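Local atomic coordinates of dihydrodipicolinate synthase (Aquifex aeolicus, PDB entry 2EHH), a protein that probably condenses pyruvate with aspartate-beta-semialdehyde to give 4-hydroxy-tetrahydrodipicolinate, a step of lysine biosynthesis. Residues A[161-166]-A[185-190]; A[100-105]-A[130-135]. All coordinates share one frame; numbering follows the deposited sequence.

Contact 1 (A[161-166]-A[185-190]); sequences KESTPN and SGDDSL
The carboxylate of D187 brings one oxygen to S163: OD2 lies against the CA and CB of S163, at 3.1 and 3.4 Å, a plain close approach. This is the C-terminal rim of a TIM barrel, where neighbouring parallel strands 157-162 and 182-185 run out into loops. Two backbone carbonyls are each met from outside their planes. G186 N stands well above the plane of the E162 carbonyl, 61° out of it, and still bonds to E162 O at 2.8 Å. S163 OG, tilted 35° from the plane of the G186 carbonyl, donates to G186 O over 2.9 Å. S163 OG reaches across because it turns away from its own carbonyl carbon (chi1 -65°). The backbones come so close at G186 that a CB there would collide with that hydroxyl. K161, probably the lysine that forms the Schiff base, runs fully extended past the glycine, its CE 3.9 Å from G186 CA, and its side chain goes on to pack on Y132 and I203. E162 takes its carboxylate the other way, to S160, R169 and N133. Within the second segment S185 OG accepts from D187 N, an ST turn that spans the glycine. Further out, the L190 methyl CD1 rests 3.4 Å from T164 O and 3.9 Å from P165 CA.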
ATOM      1  N   LYS A 161     -12.538  12.335  14.600  1.00 12.64           N
ATOM      2  CA  LYS A 161     -11.282  12.993  14.285  1.00 13.57           C
ATOM      3  C   LYS A 161     -10.710  12.111  13.189  1.00 13.69           C
ATOM      4  O   LYS A 161     -10.361  10.950  13.432  1.00 14.00           O
ATOM      5  CB  LYS A 161     -10.336  12.993  15.484  1.00 13.69           C
ATOM      6  CG  LYS A 161      -8.959  13.561  15.164  1.00 15.47           C
ATOM      7  CD  LYS A 161      -7.984  13.373  16.334  1.00 16.31           C
ATOM      8  CE  LYS A 161      -6.601  13.916  15.988  1.00 16.94           C
ATOM      9  NZ  LYS A 161      -5.567  13.537  16.998  1.00 17.79           N
ATOM     10  N   GLU A 162     -10.617  12.658  11.985  1.00 13.27           N
ATOM     11  CA  GLU A 162     -10.129  11.895  10.848  1.00 13.88           C
ATOM     12  C   GLU A 162      -8.699  12.203  10.420  1.00 13.73           C
ATOM     13  O   GLU A 162      -8.424  13.252   9.836  1.00 13.03           O
ATOM     14  CB  GLU A 162     -11.067  12.097   9.655  1.00 13.42           C
ATOM     15  CG  GLU A 162     -12.456  11.496   9.824  1.00 12.48           C
ATOM     16  CD  GLU A 162     -12.435   9.972   9.863  1.00 16.88           C
ATOM     17  OE1 GLU A 162     -11.548   9.369   9.215  1.00 15.37           O
ATOM     18  OE2 GLU A 162     -13.315   9.379  10.523  1.00 15.62           O
ATOM     19  N   SER A 163      -7.789  11.288  10.737  1.00 13.36           N
ATOM     20  CA  SER A 163      -6.395  11.419  10.335  1.00 14.88           C
ATOM     21  C   SER A 163      -6.284  10.457   9.161  1.00 15.95           C
ATOM     22  O   SER A 163      -5.809   9.329   9.311  1.00 16.29           O
ATOM     23  CB  SER A 163      -5.446  10.979  11.454  1.00 16.09           C
ATOM     24  OG  SER A 163      -5.551  11.836  12.573  1.00 20.47           O
ATOM     25  N   THR A 164      -6.765  10.911   8.008  1.00 16.47           N
ATOM     26  CA  THR A 164      -6.771  10.131   6.773  1.00 16.38           C
ATOM     27  C   THR A 164      -6.516  11.056   5.588  1.00 15.45           C
ATOM     28  O   THR A 164      -6.989  12.187   5.570  1.00 13.95           O
ATOM     29  CB  THR A 164      -8.150   9.457   6.540  1.00 18.25           C
ATOM     30  OG1 THR A 164      -8.214   8.929   5.208  1.00 18.24           O
ATOM     31  CG2 THR A 164      -9.276  10.474   6.704  1.00 19.10           C
ATOM     32  N   PRO A 165      -5.756  10.590   4.588  1.00 16.21           N
ATOM     33  CA  PRO A 165      -5.478  11.430   3.419  1.00 17.15           C
ATOM     34  C   PRO A 165      -6.564  11.274   2.348  1.00 15.93           C
ATOM     35  O   PRO A 165      -6.490  11.881   1.284  1.00 17.28           O
ATOM     36  CB  PRO A 165      -4.131  10.904   2.940  1.00 17.82           C
ATOM     37  CG  PRO A 165      -4.279   9.432   3.185  1.00 18.46           C
ATOM     38  CD  PRO A 165      -4.899   9.390   4.582  1.00 18.36           C
ATOM     39  N   ASN A 166      -7.576  10.467   2.645  1.00 15.34           N
ATOM     40  CA  ASN A 166      -8.655  10.209   1.697  1.00 14.43           C
ATOM     41  C   ASN A 166      -9.816  11.205   1.805  1.00 13.40           C
ATOM     42  O   ASN A 166     -10.722  11.025   2.618  1.00 12.46           O
ATOM     43  CB  ASN A 166      -9.173   8.782   1.903  1.00 15.85           C
ATOM     44  CG  ASN A 166     -10.221   8.387   0.879  1.00 18.48           C
ATOM     45  OD1 ASN A 166     -10.584   9.176   0.013  1.00 19.00           O
ATOM     46  ND2 ASN A 166     -10.713   7.159   0.980  1.00 19.72           N
ATOM     47  N   SER A 185     -10.618  17.537  11.323  1.00 13.95           N
ATOM     48  CA  SER A 185      -9.386  17.134  10.651  1.00 13.93           C
ATOM     49  C   SER A 185      -8.387  16.599  11.662  1.00 16.13           C
ATOM     50  O   SER A 185      -8.191  17.191  12.725  1.00 14.54           O
ATOM     51  CB  SER A 185      -8.755  18.320   9.924  1.00 13.27           C
ATOM     52  OG  SER A 185      -7.471  17.974   9.426  1.00 15.08           O
ATOM     53  N   GLY A 186      -7.755  15.480  11.326  1.00 16.89           N
ATOM     54  CA  GLY A 186      -6.767  14.897  12.216  1.00 18.29           C
ATOM     55  C   GLY A 186      -5.369  15.123  11.670  1.00 18.37           C
ATOM     56  O   GLY A 186      -4.414  14.470  12.084  1.00 17.76           O
ATOM     57  N   ASP A 187      -5.248  16.057  10.735  1.00 17.27           N
ATOM     58  CA  ASP A 187      -3.963  16.367  10.126  1.00 17.78           C
ATOM     59  C   ASP A 187      -3.930  17.825   9.689  1.00 16.60           C
ATOM     60  O   ASP A 187      -4.741  18.257   8.868  1.00 14.86           O
ATOM     61  CB  ASP A 187      -3.721  15.428   8.946  1.00 21.73           C
ATOM     62  CG  ASP A 187      -3.374  14.015   9.394  1.00 28.38           C
ATOM     63  OD1 ASP A 187      -2.325  13.837  10.058  1.00 29.47           O
ATOM     64  OD2 ASP A 187      -4.155  13.085   9.090  1.00 29.67           O
ATOM     65  N   ASP A 188      -2.987  18.579  10.249  1.00 14.94           N
ATOM     66  CA  ASP A 188      -2.864  20.009   9.960  1.00 14.32           C
ATOM     67  C   ASP A 188      -2.816  20.383   8.488  1.00 13.92           C
ATOM     68  O   ASP A 188      -3.474  21.335   8.062  1.00 12.20           O
ATOM     69  CB  ASP A 188      -1.641  20.589  10.681  1.00 13.10           C
ATOM     70  CG  ASP A 188      -1.871  20.741  12.178  1.00 16.48           C
ATOM     71  OD1 ASP A 188      -2.748  21.546  12.559  1.00 17.30           O
ATOM     72  OD2 ASP A 188      -1.186  20.054  12.970  1.00 16.52           O
ATOM     73  N   SER A 189      -2.031  19.646   7.713  1.00 11.51           N
ATOM     74  CA  SER A 189      -1.913  19.922   6.287  1.00 14.59           C
ATOM     75  C   SER A 189      -3.204  19.698   5.512  1.00 12.56           C
ATOM     76  O   SER A 189      -3.340  20.180   4.393  1.00 13.18           O
ATOM     77  CB  SER A 189      -0.811  19.058   5.676  1.00 16.84           C
ATOM     78  OG  SER A 189       0.462  19.510   6.096  1.00 24.96           O
ATOM     79  N   LEU A 190      -4.150  18.979   6.105  1.00 12.01           N
ATOM     80  CA  LEU A 190      -5.405  18.676   5.419  1.00 12.28           C
ATOM     81  C   LEU A 190      -6.621  19.441   5.934  1.00 12.41           C
ATOM     82  O   LEU A 190      -7.732  19.262   5.437  1.00 13.36           O
ATOM     83  CB  LEU A 190      -5.682  17.172   5.505  1.00 11.76           C
ATOM     84  CG  LEU A 190      -4.534  16.303   4.981  1.00 12.53           C
ATOM     85  CD1 LEU A 190      -4.850  14.827   5.191  1.00 10.78           C
ATOM     86  CD2 LEU A 190      -4.305  16.613   3.506  1.00 12.28           C
TER

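Contact 2 (A[100-105]-A[130-135]); sequences LVVVPY and IIYNIP
L100 straddles the hollow between I130 and Y132: its CD1 methyl lies 4.0 Å from I130 CG2, while CD2 sits 3.9 Å from Y132 CD2. The fork reaches that hollow because CG swings anti to the backbone N (chi1 -179°). V102 presses on the same tyrosine from further along, CG2 at 3.7 Å from Y132 CD2, so two methyls touch the same ring carbon, both obliquely. I134 CG2 lies over one face of the ring, 3.8 Å above its plane and shifted toward the rim. With the fork of L100 cut back to an alanine, a gap would probably open beside I130 and Y132, leaving the ring less restrained on that side.

Strands 98-102 and 129-133 pair in parallel, the two ends of a beta-alpha-beta unit of the TIM barrel. V101 N donates to I130 O, Y132 N to V101 O and, past the end of strand 98-102, V103 N to Y132 O at 2.9 Å. V101 and I131 occupy the other face of the sheet, where V101 packs on F118 of helix 111-124; V103 sets CG2 4.2 Å from I131 CG2.

Side chains meet almost wholly through carbon, and the hydrogen bonds belong to the backbone; the exception is N133 OD1, beside V103 CG2, and the N133 amide is hydrogen-bonded to E162 and E141. Y106 of the third subunit, a predicted proton-relay residue, packs on V102 and Y132. Aliphatic groups thus steady the CD2 side of Y132, the probable proton donor/acceptor, whose side chain comes within about 3 Å of that of K161, nearest atoms.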
ATOM      1  N   LEU A 100     -12.373  11.428  23.657  1.00 15.99           N
ATOM      2  CA  LEU A 100     -11.839  11.036  22.354  1.00 15.92           C
ATOM      3  C   LEU A 100     -11.521   9.550  22.482  1.00 15.31           C
ATOM      4  O   LEU A 100     -10.673   9.157  23.284  1.00 16.91           O
ATOM      5  CB  LEU A 100     -10.559  11.809  22.036  1.00 17.77           C
ATOM      6  CG  LEU A 100      -9.920  11.506  20.675  1.00 19.96           C
ATOM      7  CD1 LEU A 100     -10.444  12.491  19.634  1.00 19.79           C
ATOM      8  CD2 LEU A 100      -8.414  11.624  20.784  1.00 21.56           C
ATOM      9  N   VAL A 101     -12.206   8.728  21.699  1.00 13.55           N
ATOM     10  CA  VAL A 101     -12.024   7.287  21.757  1.00 14.21           C
ATOM     11  C   VAL A 101     -11.435   6.770  20.458  1.00 13.23           C
ATOM     12  O   VAL A 101     -12.104   6.751  19.426  1.00 14.42           O
ATOM     13  CB  VAL A 101     -13.366   6.597  22.022  1.00 13.69           C
ATOM     14  CG1 VAL A 101     -13.169   5.095  22.148  1.00 13.38           C
ATOM     15  CG2 VAL A 101     -13.994   7.178  23.292  1.00 15.35           C
ATOM     16  N   VAL A 102     -10.175   6.363  20.508  1.00 13.12           N
ATOM     17  CA  VAL A 102      -9.502   5.874  19.314  1.00 12.63           C
ATOM     18  C   VAL A 102     -10.036   4.520  18.861  1.00 12.76           C
ATOM     19  O   VAL A 102     -10.506   3.713  19.671  1.00 12.52           O
ATOM     20  CB  VAL A 102      -7.966   5.768  19.549  1.00 13.23           C
ATOM     21  CG1 VAL A 102      -7.661   4.627  20.521  1.00 12.53           C
ATOM     22  CG2 VAL A 102      -7.238   5.561  18.224  1.00 11.02           C
ATOM     23  N   VAL A 103     -10.001   4.291  17.553  1.00 12.45           N
ATOM     24  CA  VAL A 103     -10.424   3.011  17.005  1.00 11.93           C
ATOM     25  C   VAL A 103      -9.359   2.052  17.533  1.00 12.02           C
ATOM     26  O   VAL A 103      -8.173   2.346  17.448  1.00 13.11           O
ATOM     27  CB  VAL A 103     -10.368   3.014  15.455  1.00 12.47           C
ATOM     28  CG1 VAL A 103     -10.494   1.593  14.918  1.00 11.64           C
ATOM     29  CG2 VAL A 103     -11.474   3.896  14.896  1.00 14.13           C
ATOM     30  N   PRO A 104      -9.768   0.908  18.097  1.00 13.32           N
ATOM     31  CA  PRO A 104      -8.815  -0.069  18.629  1.00 11.93           C
ATOM     32  C   PRO A 104      -7.637  -0.375  17.707  1.00 12.95           C
ATOM     33  O   PRO A 104      -7.818  -0.751  16.544  1.00 12.59           O
ATOM     34  CB  PRO A 104      -9.686  -1.288  18.871  1.00 12.91           C
ATOM     35  CG  PRO A 104     -10.965  -0.657  19.356  1.00 13.26           C
ATOM     36  CD  PRO A 104     -11.156   0.488  18.371  1.00 10.84           C
ATOM     37  N   TYR A 105      -6.433  -0.217  18.243  1.00 10.57           N
ATOM     38  CA  TYR A 105      -5.209  -0.483  17.496  1.00 12.07           C
ATOM     39  C   TYR A 105      -4.675  -1.887  17.778  1.00 12.41           C
ATOM     40  O   TYR A 105      -5.010  -2.496  18.794  1.00 13.45           O
ATOM     41  CB  TYR A 105      -4.127   0.532  17.878  1.00 14.15           C
ATOM     42  CG  TYR A 105      -3.990   0.722  19.374  1.00 17.09           C
ATOM     43  CD1 TYR A 105      -4.580   1.812  20.010  1.00 17.47           C
ATOM     44  CD2 TYR A 105      -3.331  -0.225  20.162  1.00 18.20           C
ATOM     45  CE1 TYR A 105      -4.524   1.955  21.386  1.00 21.40           C
ATOM     46  CE2 TYR A 105      -3.271  -0.089  21.548  1.00 20.35           C
ATOM     47  CZ  TYR A 105      -3.874   1.006  22.144  1.00 20.82           C
ATOM     48  OH  TYR A 105      -3.854   1.166  23.498  1.00 24.12           O
ATOM     49  N   ILE A 130     -16.060  11.419  20.658  1.00 15.54           N
ATOM     50  CA  ILE A 130     -15.476  11.688  19.350  1.00 15.61           C
ATOM     51  C   ILE A 130     -14.682  10.457  18.931  1.00 15.11           C
ATOM     52  O   ILE A 130     -13.753  10.047  19.626  1.00 13.00           O
ATOM     53  CB  ILE A 130     -14.489  12.881  19.381  1.00 16.17           C
ATOM     54  CG1 ILE A 130     -15.162  14.112  19.986  1.00 17.76           C
ATOM     55  CG2 ILE A 130     -13.999  13.189  17.958  1.00 17.89           C
ATOM     56  CD1 ILE A 130     -14.235  15.312  20.130  1.00 19.84           C
ATOM     57  N   ILE A 131     -15.057   9.862  17.807  1.00 13.75           N
ATOM     58  CA  ILE A 131     -14.342   8.700  17.298  1.00 14.63           C
ATOM     59  C   ILE A 131     -13.007   9.194  16.740  1.00 15.16           C
ATOM     60  O   ILE A 131     -12.938  10.273  16.146  1.00 15.36           O
ATOM     61  CB  ILE A 131     -15.138   8.015  16.166  1.00 14.98           C
ATOM     62  CG1 ILE A 131     -16.395   7.361  16.742  1.00 14.25           C
ATOM     63  CG2 ILE A 131     -14.264   6.976  15.461  1.00 15.48           C
ATOM     64  CD1 ILE A 131     -17.372   6.875  15.679  1.00 18.06           C
ATOM     65  N   TYR A 132     -11.944   8.422  16.937  1.00 14.56           N
ATOM     66  CA  TYR A 132     -10.640   8.820  16.419  1.00 13.43           C
ATOM     67  C   TYR A 132     -10.141   7.754  15.454  1.00 12.63           C
ATOM     68  O   TYR A 132      -9.745   6.661  15.865  1.00 11.87           O
ATOM     69  CB  TYR A 132      -9.645   9.025  17.572  1.00 15.45           C
ATOM     70  CG  TYR A 132      -8.248   9.419  17.133  1.00 19.43           C
ATOM     71  CD1 TYR A 132      -8.018   9.978  15.875  1.00 19.01           C
ATOM     72  CD2 TYR A 132      -7.156   9.265  17.993  1.00 22.57           C
ATOM     73  CE1 TYR A 132      -6.742  10.372  15.484  1.00 24.54           C
ATOM     74  CE2 TYR A 132      -5.876   9.662  17.607  1.00 24.69           C
ATOM     75  CZ  TYR A 132      -5.680  10.215  16.353  1.00 24.96           C
ATOM     76  OH  TYR A 132      -4.425  10.636  15.971  1.00 32.02           O
ATOM     77  N   ASN A 133     -10.179   8.083  14.166  1.00 12.39           N
ATOM     78  CA  ASN A 133      -9.753   7.166  13.114  1.00 11.39           C
ATOM     79  C   ASN A 133      -8.385   7.561  12.578  1.00 10.87           C
ATOM     80  O   ASN A 133      -8.205   8.667  12.065  1.00 10.07           O
ATOM     81  CB  ASN A 133     -10.778   7.178  11.971  1.00 11.28           C
ATOM     82  CG  ASN A 133     -10.453   6.175  10.873  1.00 12.62           C
ATOM     83  OD1 ASN A 133     -10.402   4.966  11.113  1.00 13.49           O
ATOM     84  ND2 ASN A 133     -10.244   6.673   9.656  1.00 10.07           N
ATOM     85  N   ILE A 134      -7.418   6.658  12.708  1.00 12.24           N
ATOM     86  CA  ILE A 134      -6.069   6.903  12.215  1.00 11.65           C
ATOM     87  C   ILE A 134      -5.441   5.566  11.831  1.00 12.04           C
ATOM     88  O   ILE A 134      -4.599   5.012  12.541  1.00 12.69           O
ATOM     89  CB  ILE A 134      -5.195   7.648  13.263  1.00 13.89           C
ATOM     90  CG1 ILE A 134      -3.791   7.870  12.693  1.00 13.37           C
ATOM     91  CG2 ILE A 134      -5.168   6.880  14.587  1.00 13.77           C
ATOM     92  CD1 ILE A 134      -3.028   9.013  13.352  1.00 14.80           C
ATOM     93  N   PRO A 135      -5.866   5.024  10.682  1.00 11.05           N
ATOM     94  CA  PRO A 135      -5.390   3.747  10.150  1.00 11.08           C
ATOM     95  C   PRO A 135      -3.866   3.600  10.115  1.00 10.41           C
ATOM     96  O   PRO A 135      -3.348   2.502  10.325  1.00  9.78           O
ATOM     97  CB  PRO A 135      -6.009   3.706   8.752  1.00 12.32           C
ATOM     98  CG  PRO A 135      -7.293   4.450   8.939  1.00 13.28           C
ATOM     99  CD  PRO A 135      -6.870   5.627   9.785  1.00 11.02           C
TER

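In the fold
After three earlier barrel strands the chain reaches strand 98-102, passes through helix 111-124 and returns on strand 129-133, so contact 2 closes that beta-alpha-beta loop. Contact 1 opens only afterwards, at the end of strand 157-162, and closes beyond helix 167-177, at the end of strand 182-185 and in the loop after it. The two loops follow in series, neither enclosing the other. They meet because strands 129-133 and 157-162 are neighbours in the barrel: K161 N probably bonds to I131 O, and K161 O to N133 N. Side chains join them as well, S163 packing on Y132 and I134. Together they tie four consecutive strands at the rim holding the predicted catalytic lysine and tyrosine.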